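Local coordinates for protein TRAP dicarboxylate transporter, DctP subunit (Sulfurospirillum deleyianum, PDB 4OVS) that binds succinate and probably delivers it, as the periplasmic solute-binding subunit, to a TRAP-type dicarboxylate transporter, at residues E262-E265 against Y266-E270; E310-Y313 against P314-Y317; G125-L128 against K129-S133. All blocks are in the same frame, centred on the assembly; numbering follows the deposited sequence.

Interaction 1 of 3, residues E262-E265 against Y266-E270; sequences EATE and YERKE
Glu265 and Lys269, one turn apart on the helix 253-289, run side by side and point the same way, and their charged ends are joined by water. The carboxylate atom Glu265 OE2 stays 4.1 Å from Lys269 NZ, too far for a salt bridge. A single water spans the distance, donating to Glu265 OE2 at 2.6 Å and accepting from Lys269 NZ at 3.1 Å. The first torsion of the lysine (chi1 -74°) and its straight run to CE lay the stem beside the glutamate, where Lys269 CE meets Glu265 CG at 3.5 Å; the bend at chi4 (-65°) then turns NZ toward the water. Long, flexible charged residues suit this exposed flank, where opposite charges at i and i+4 can attract each other through solvent.

A second i, i+4 pair is Thr264 and Arg268, a methyl beside a guanidinium. Thr264 CG2 is 3.9 Å from Arg268 NE and approaches the flat group obliquely, while the threonine hydroxyl has Met260 O, Asp141 OD2 and Trp143 NE1 as hydrogen-bond partners. The arginine's extended stem carries its charge on to Asp121 and Tyr142 O.

Beneath these pairs run the regular alpha-helical bonds. Glu267 N to Ala263 O, at 2.8 Å and 164°, is the shortest and straightest of the four; Lys269 N to Glu265 O, at 3.3 Å, is the longest.

Ala263 and Tyr266 share helix 39-54: the small alanine fits against Phe46 and Phe47, and the tyrosine ring stacks with Phe46. Buried Glu267, whose carboxylate takes the N-H of Asp144, lies near the succinate-binding residues Lys40 and Tyr236. With Thr264, Glu267 and Arg268 all reaching strand 137-152, the long helix is fitted between that strand and helix 39-54.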
loop_
_atom_site.group_PDB
_atom_site.type_symbol
_atom_site.label_atom_id
_atom_site.label_comp_id
_atom_site.label_asym_id
_atom_site.label_seq_id
_atom_site.Cartn_x
_atom_site.Cartn_y
_atom_site.Cartn_z
ATOM N N GLU A 262 6.498 4.224 18.255
ATOM C CA GLU A 262 5.618 5.362 18.432
ATOM C C GLU A 262 5.004 5.803 17.107
ATOM O O GLU A 262 3.804 6.105 17.029
ATOM C CB GLU A 262 6.405 6.504 19.080
ATOM C CG GLU A 262 6.827 6.182 20.442
ATOM C CD GLU A 262 7.516 7.328 21.167
ATOM O OE1 GLU A 262 7.352 8.497 20.749
ATOM O OE2 GLU A 262 8.199 7.053 22.170
ATOM N N ALA A 263 5.808 5.777 16.053
ATOM C CA ALA A 263 5.404 6.239 14.747
ATOM C C ALA A 263 4.383 5.303 14.122
ATOM O O ALA A 263 3.475 5.737 13.405
ATOM C CB ALA A 263 6.623 6.399 13.823
ATOM N N THR A 264 4.506 4.026 14.449
ATOM C CA THR A 264 3.578 3.014 13.965
ATOM C C THR A 264 2.202 3.266 14.599
ATOM O O THR A 264 1.197 3.266 13.902
ATOM C CB THR A 264 4.099 1.620 14.343
ATOM O OG1 THR A 264 5.334 1.350 13.641
ATOM C CG2 THR A 264 3.113 0.569 14.012
ATOM N N GLU A 265 2.179 3.516 15.908
ATOM C CA GLU A 265 0.913 3.788 16.661
ATOM C C GLU A 265 0.255 5.044 16.060
ATOM O O GLU A 265 -0.948 5.073 15.806
ATOM C CB GLU A 265 1.197 4.009 18.149
ATOM C CG GLU A 265 0.111 4.866 18.860
ATOM C CD GLU A 265 0.345 5.063 20.369
ATOM O OE1 GLU A 265 1.454 5.536 20.763
ATOM O OE2 GLU A 265 -0.601 4.757 21.157
ATOM N N TYR A 266 1.081 6.051 15.781
ATOM C CA TYR A 266 0.610 7.329 15.248
ATOM C C TYR A 266 0.077 7.176 13.819
ATOM O O TYR A 266 -0.991 7.661 13.489
ATOM C CB TYR A 266 1.739 8.341 15.282
ATOM C CG TYR A 266 1.404 9.585 14.537
ATOM C CD1 TYR A 266 0.450 10.448 15.025
ATOM C CD2 TYR A 266 2.044 9.909 13.359
ATOM C CE1 TYR A 266 0.112 11.615 14.343
ATOM C CE2 TYR A 266 1.727 11.070 12.669
ATOM C CZ TYR A 266 0.764 11.917 13.170
ATOM O OH TYR A 266 0.397 13.068 12.516
ATOM N N GLU A 267 0.821 6.485 12.975
ATOM C CA GLU A 267 0.375 6.217 11.613
ATOM C C GLU A 267 -0.961 5.537 11.545
ATOM O O GLU A 267 -1.782 5.905 10.716
ATOM C CB GLU A 267 1.402 5.399 10.833
ATOM C CG GLU A 267 1.198 5.360 9.389
ATOM C CD GLU A 267 0.209 4.311 8.844
ATOM O OE1 GLU A 267 -0.153 3.321 9.544
ATOM O OE2 GLU A 267 -0.189 4.505 7.642
ATOM N N ARG A 268 -1.204 4.565 12.411
ATOM C CA ARG A 268 -2.442 3.826 12.318
ATOM C C ARG A 268 -3.630 4.700 12.778
ATOM O O ARG A 268 -4.734 4.516 12.301
ATOM C CB ARG A 268 -2.403 2.502 13.036
ATOM C CG ARG A 268 -1.295 1.556 12.581
ATOM C CD ARG A 268 -1.289 0.332 13.481
ATOM N NE ARG A 268 -0.390 -0.716 13.012
ATOM C CZ ARG A 268 -0.385 -1.965 13.484
ATOM N NH1 ARG A 268 -1.246 -2.338 14.416
ATOM N NH2 ARG A 268 0.480 -2.854 13.028
ATOM N N LYS A 269 -3.392 5.650 13.680
ATOM C CA LYS A 269 -4.433 6.578 14.113
ATOM C C LYS A 269 -4.782 7.517 12.939
ATOM O O LYS A 269 -5.943 7.678 12.610
ATOM C CB LYS A 269 -3.951 7.324 15.374
ATOM C CG LYS A 269 -3.959 6.442 16.646
ATOM C CD LYS A 269 -3.227 7.165 17.790
ATOM C CE LYS A 269 -3.016 6.318 19.002
ATOM N NZ LYS A 269 -4.253 5.918 19.674
ATOM N N GLU A 270 -3.765 8.049 12.249
ATOM C CA GLU A 270 -3.989 8.914 11.124
ATOM C C GLU A 270 -4.745 8.143 10.043
ATOM O O GLU A 270 -5.635 8.666 9.415
ATOM C CB GLU A 270 -2.671 9.470 10.563
ATOM C CG GLU A 270 -2.037 10.595 11.414
ATOM C CD GLU A 270 -2.770 11.953 11.324
ATOM O OE1 GLU A 270 -2.393 12.861 12.097
ATOM O OE2 GLU A 270 -3.686 12.136 10.490
HETATM O O HOH W 1 -2.910 5.032 22.342
#

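Interaction 2 of 3, residues E310-Y313 against P314-Y317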
loop_
_atom_site.group_PDB
_atom_site.type_symbol
_atom_site.label_atom_id
_atom_site.label_comp_id
_atom_site.label_asym_id
_atom_site.label_seq_id
_atom_site.Cartn_x
_atom_site.Cartn_y
_atom_site.Cartn_z
ATOM N N GLU A 310 -13.136 -13.623 -6.297
ATOM C CA GLU A 310 -12.619 -14.691 -5.451
ATOM C C GLU A 310 -12.317 -15.947 -6.241
ATOM O O GLU A 310 -11.549 -16.807 -5.790
ATOM C CB GLU A 310 -13.589 -14.998 -4.325
ATOM C CG GLU A 310 -13.588 -13.889 -3.288
ATOM C CD GLU A 310 -14.852 -13.854 -2.474
ATOM O OE1 GLU A 310 -15.684 -14.776 -2.637
ATOM O OE2 GLU A 310 -15.021 -12.876 -1.699
ATOM N N ALA A 311 -12.900 -16.054 -7.427
ATOM C CA ALA A 311 -12.705 -17.246 -8.246
ATOM C C ALA A 311 -11.232 -17.488 -8.538
ATOM O O ALA A 311 -10.851 -18.570 -8.947
ATOM C CB ALA A 311 -13.506 -17.138 -9.565
ATOM N N ILE A 312 -10.400 -16.476 -8.313
ATOM C CA ILE A 312 -8.983 -16.584 -8.614
ATOM C C ILE A 312 -8.166 -17.307 -7.511
ATOM O O ILE A 312 -7.001 -17.660 -7.735
ATOM C CB ILE A 312 -8.374 -15.196 -8.853
ATOM C CG1 ILE A 312 -8.164 -14.455 -7.529
ATOM C CG2 ILE A 312 -9.266 -14.338 -9.802
ATOM C CD1 ILE A 312 -7.423 -13.140 -7.690
ATOM N N TYR A 313 -8.749 -17.499 -6.327
ATOM C CA TYR A 313 -7.962 -17.973 -5.172
ATOM C C TYR A 313 -7.217 -19.290 -5.475
ATOM O O TYR A 313 -6.041 -19.445 -5.124
ATOM C CB TYR A 313 -8.839 -18.163 -3.923
ATOM C CG TYR A 313 -9.205 -16.920 -3.110
ATOM C CD1 TYR A 313 -9.325 -15.668 -3.693
ATOM C CD2 TYR A 313 -9.467 -17.028 -1.751
ATOM C CE1 TYR A 313 -9.687 -14.539 -2.926
ATOM C CE2 TYR A 313 -9.824 -15.926 -0.992
ATOM C CZ TYR A 313 -9.941 -14.685 -1.582
ATOM O OH TYR A 313 -10.289 -13.604 -0.781
ATOM N N PRO A 314 -7.901 -20.259 -6.100
ATOM C CA PRO A 314 -7.224 -21.552 -6.263
ATOM C C PRO A 314 -5.962 -21.509 -7.118
ATOM O O PRO A 314 -5.050 -22.295 -6.908
ATOM C CB PRO A 314 -8.297 -22.419 -6.909
ATOM C CG PRO A 314 -9.564 -21.887 -6.337
ATOM C CD PRO A 314 -9.361 -20.390 -6.243
ATOM N N GLN A 315 -5.906 -20.604 -8.074
ATOM C CA GLN A 315 -4.698 -20.400 -8.865
ATOM C C GLN A 315 -3.476 -20.185 -7.961
ATOM O O GLN A 315 -2.341 -20.375 -8.397
ATOM C CB GLN A 315 -4.853 -19.155 -9.754
ATOM C CG GLN A 315 -6.141 -19.094 -10.574
ATOM C CD GLN A 315 -6.155 -17.896 -11.494
ATOM O OE1 GLN A 315 -5.102 -17.334 -11.815
ATOM N NE2 GLN A 315 -7.340 -17.480 -11.902
ATOM N N PHE A 316 -3.713 -19.780 -6.710
ATOM C CA PHE A 316 -2.641 -19.342 -5.827
ATOM C C PHE A 316 -2.405 -20.228 -4.583
ATOM O O PHE A 316 -1.585 -19.883 -3.722
ATOM C CB PHE A 316 -2.905 -17.889 -5.404
ATOM C CG PHE A 316 -2.908 -16.940 -6.544
ATOM C CD1 PHE A 316 -1.726 -16.419 -7.016
ATOM C CD2 PHE A 316 -4.087 -16.606 -7.186
ATOM C CE1 PHE A 316 -1.720 -15.549 -8.105
ATOM C CE2 PHE A 316 -4.093 -15.734 -8.271
ATOM C CZ PHE A 316 -2.910 -15.202 -8.726
ATOM N N TYR A 317 -3.119 -21.344 -4.481
ATOM C CA TYR A 317 -2.866 -22.324 -3.415
ATOM C C TYR A 317 -1.422 -22.826 -3.447
ATOM O O TYR A 317 -0.820 -23.108 -2.407
ATOM C CB TYR A 317 -3.800 -23.529 -3.562
ATOM C CG TYR A 317 -5.253 -23.254 -3.222
ATOM C CD1 TYR A 317 -5.675 -21.994 -2.806
ATOM C CD2 TYR A 317 -6.208 -24.261 -3.327
ATOM C CE1 TYR A 317 -7.006 -21.763 -2.496
ATOM C CE2 TYR A 317 -7.518 -24.040 -3.013
ATOM C CZ TYR A 317 -7.917 -22.798 -2.596
ATOM O OH TYR A 317 -9.237 -22.590 -2.291
#
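The ring of Phe316 brings its edge up to the carbonyl of Ile312, with Phe316 CD2 3.1 Å from Ile312 O and the oxygen near the ring plane. Ile312 places CG1 between its backbone N and carbonyl carbon (chi1 76°), and CD1 is carried on toward the same ring, 4.3 Å from Phe316 CE2. Both of these large apolar side chains face inward and lie against helix 174-181. Ile312 O also takes a weak bond from Gln315 N, and Tyr313 O accepts the N-H of Phe316, though the place of that nitrogen is less certain. These i to i+3 bonds mark a 3-10 segment at 314-316, which follows a type I beta turn from Glu310 to Tyr313 and links helix 299-310 to helix 317-330. Proline suits this early place in the turn because its ring restricts phi; having no N-H, Pro314 sets CD 3.6 Å from Ala311 O instead. The Tyr317 ring reaches back to the preceding segment, Tyr317 CD1 lying 3.5 Å from Tyr313 O, and Pro314 CA stands 3.7 Å above the plane of that ring, over its centre. The buried Tyr313 ring packs on Ile325 and Gln329 of helix 317-330, while its hydroxyl bonds to Pro107 O.

Interaction 3 of 3, residues G125-L128 against K129-S133; sequences GQIL and KDKVS
With its CG opposite the backbone N (chi1 -174°) and a bend at the next torsion (chi2 66°), Gln126 swings its amide along the helix to the carboxylate of Asp130, one turn on. Gln126 NE2 donates to Asp130 OD1 at 2.8 Å. The bond is lopsided: the oxygen lies almost in the amide plane of the glutamine, but the nitrogen sits above the carboxylate plane, and the two flat groups are turned 44° from one another. Glutamine suits the site because it is long enough to span a turn and ends in a donor; the shorter aspartate remains close to the backbone, with Asp130 CG 3.2 Å from Gln126 O.

A turn-to-turn pair of another kind joins Ile127 and Lys131, which lie side by side. The methyl Ile127 CG2 is 3.8 Å from Lys131 CE, so one methyl of the isoleucine rests against the last carbon of the lysine stem. Beyond it the ammonium turns off to a salt bridge with Glu100.

Leu128 and Val132 supply the apolar face. Leu128 packs on Phe104 and Tyr142, and Val132 on Phe137, Leu237 and Ile239, so helix 123-134 covers strands 137-152 and 233-241. Gly125 O accepts both Lys129 N, at 3.1 Å, and the hydroxyl of Tyr142. Lys129 runs fully extended past that carbonyl, its CG 3.4 Å from Gly125 O, and gives its ammonium to Leu140 O.

Chemically, the helix is two-sided. Its exposed side carries a hydrogen bond between a neutral amide and a carboxylate, in which only one partner would carry charge, whereas the lysines take their ammonium groups along apolar stems to a loop, at Glu100, and to strand 137-152, at Leu140 O.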
loop_
_atom_site.group_PDB
_atom_site.type_symbol
_atom_site.label_atom_id
_atom_site.label_comp_id
_atom_site.label_asym_id
_atom_site.label_seq_id
_atom_site.Cartn_x
_atom_site.Cartn_y
_atom_site.Cartn_z
ATOM N N GLY A 125 0.605 -12.493 10.332
ATOM C CA GLY A 125 1.494 -11.355 10.231
ATOM C C GLY A 125 2.931 -11.741 10.536
ATOM O O GLY A 125 3.846 -11.332 9.833
ATOM N N GLN A 126 3.145 -12.532 11.589
ATOM C CA GLN A 126 4.520 -12.850 12.005
ATOM C C GLN A 126 5.197 -13.804 11.030
ATOM O O GLN A 126 6.381 -13.669 10.750
ATOM C CB GLN A 126 4.551 -13.441 13.412
ATOM C CG GLN A 126 5.956 -13.642 13.946
ATOM C CD GLN A 126 6.684 -12.332 14.151
ATOM O OE1 GLN A 126 6.225 -11.452 14.881
ATOM N NE2 GLN A 126 7.806 -12.174 13.466
ATOM N N ILE A 127 4.433 -14.752 10.498
ATOM C CA ILE A 127 4.967 -15.691 9.521
ATOM C C ILE A 127 5.500 -14.942 8.310
ATOM O O ILE A 127 6.571 -15.260 7.807
ATOM C CB ILE A 127 3.909 -16.675 9.070
ATOM C CG1 ILE A 127 3.780 -17.811 10.082
ATOM C CG2 ILE A 127 4.273 -17.258 7.703
ATOM C CD1 ILE A 127 2.433 -18.549 10.007
ATOM N N LEU A 128 4.759 -13.942 7.825
ATOM C CA LEU A 128 5.223 -13.192 6.639
ATOM C C LEU A 128 6.394 -12.246 6.960
ATOM O O LEU A 128 7.303 -12.108 6.165
ATOM C CB LEU A 128 4.074 -12.462 5.970
ATOM C CG LEU A 128 3.192 -13.562 5.385
ATOM C CD1 LEU A 128 1.776 -13.161 5.426
ATOM C CD2 LEU A 128 3.595 -13.925 3.990
ATOM N N LYS A 129 6.394 -11.616 8.126
ATOM C CA LYS A 129 7.580 -10.863 8.545
ATOM C C LYS A 129 8.818 -11.772 8.499
ATOM O O LYS A 129 9.887 -11.393 8.036
ATOM C CB LYS A 129 7.433 -10.345 9.989
ATOM C CG LYS A 129 6.438 -9.239 10.207
ATOM C CD LYS A 129 6.616 -8.633 11.579
ATOM C CE LYS A 129 5.565 -7.606 11.847
ATOM N NZ LYS A 129 5.737 -6.905 13.166
ATOM N N ASP A 130 8.672 -12.973 9.037
ATOM C CA ASP A 130 9.829 -13.847 9.187
ATOM C C ASP A 130 10.416 -14.198 7.821
ATOM O O ASP A 130 11.633 -14.320 7.652
ATOM C CB ASP A 130 9.464 -15.109 9.976
ATOM C CG ASP A 130 9.266 -14.835 11.467
ATOM O OD1 ASP A 130 9.534 -13.700 11.949
ATOM O OD2 ASP A 130 8.865 -15.786 12.180
ATOM N N LYS A 131 9.544 -14.339 6.841
ATOM C CA LYS A 131 9.971 -14.636 5.472
ATOM C C LYS A 131 10.767 -13.490 4.851
ATOM O O LYS A 131 11.724 -13.704 4.130
ATOM C CB LYS A 131 8.752 -14.961 4.606
ATOM C CG LYS A 131 8.055 -16.248 5.047
ATOM C CD LYS A 131 6.951 -16.677 4.085
ATOM C CE LYS A 131 6.301 -17.969 4.524
ATOM N NZ LYS A 131 7.042 -19.120 3.980
ATOM N N VAL A 132 10.339 -12.272 5.126
ATOM C CA VAL A 132 11.008 -11.082 4.621
ATOM C C VAL A 132 12.355 -10.974 5.311
ATOM O O VAL A 132 13.363 -10.658 4.691
ATOM C CB VAL A 132 10.154 -9.833 4.918
ATOM C CG1 VAL A 132 10.900 -8.536 4.561
ATOM C CG2 VAL A 132 8.825 -9.944 4.165
ATOM N N SER A 133 12.369 -11.253 6.602
ATOM C CA SER A 133 13.617 -11.250 7.332
ATOM C C SER A 133 14.643 -12.208 6.714
ATOM O O SER A 133 15.827 -11.917 6.725
ATOM C CB SER A 133 13.369 -11.602 8.798
ATOM O OG SER A 133 12.531 -10.612 9.375
#

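How the interactions relate
From the N terminus, interaction 3 comes first, on helix 123-134, then interaction 1 within the long helix 253-289, and finally interaction 2 in the link between helices 299-310 and 317-330. Each joins adjoining segments, so none closes a long loop, and the three follow in series without nesting or crossing. Interactions 1 and 3 approach to about 7 Å between nearest atoms, and both helices lie against strand 137-152, with Tyr142 a partner of each. Interaction 2 stands apart, its centre about 33 Å from that of interaction 1 and on the opposite side of the chain's centre, where it packs on helix 174-181.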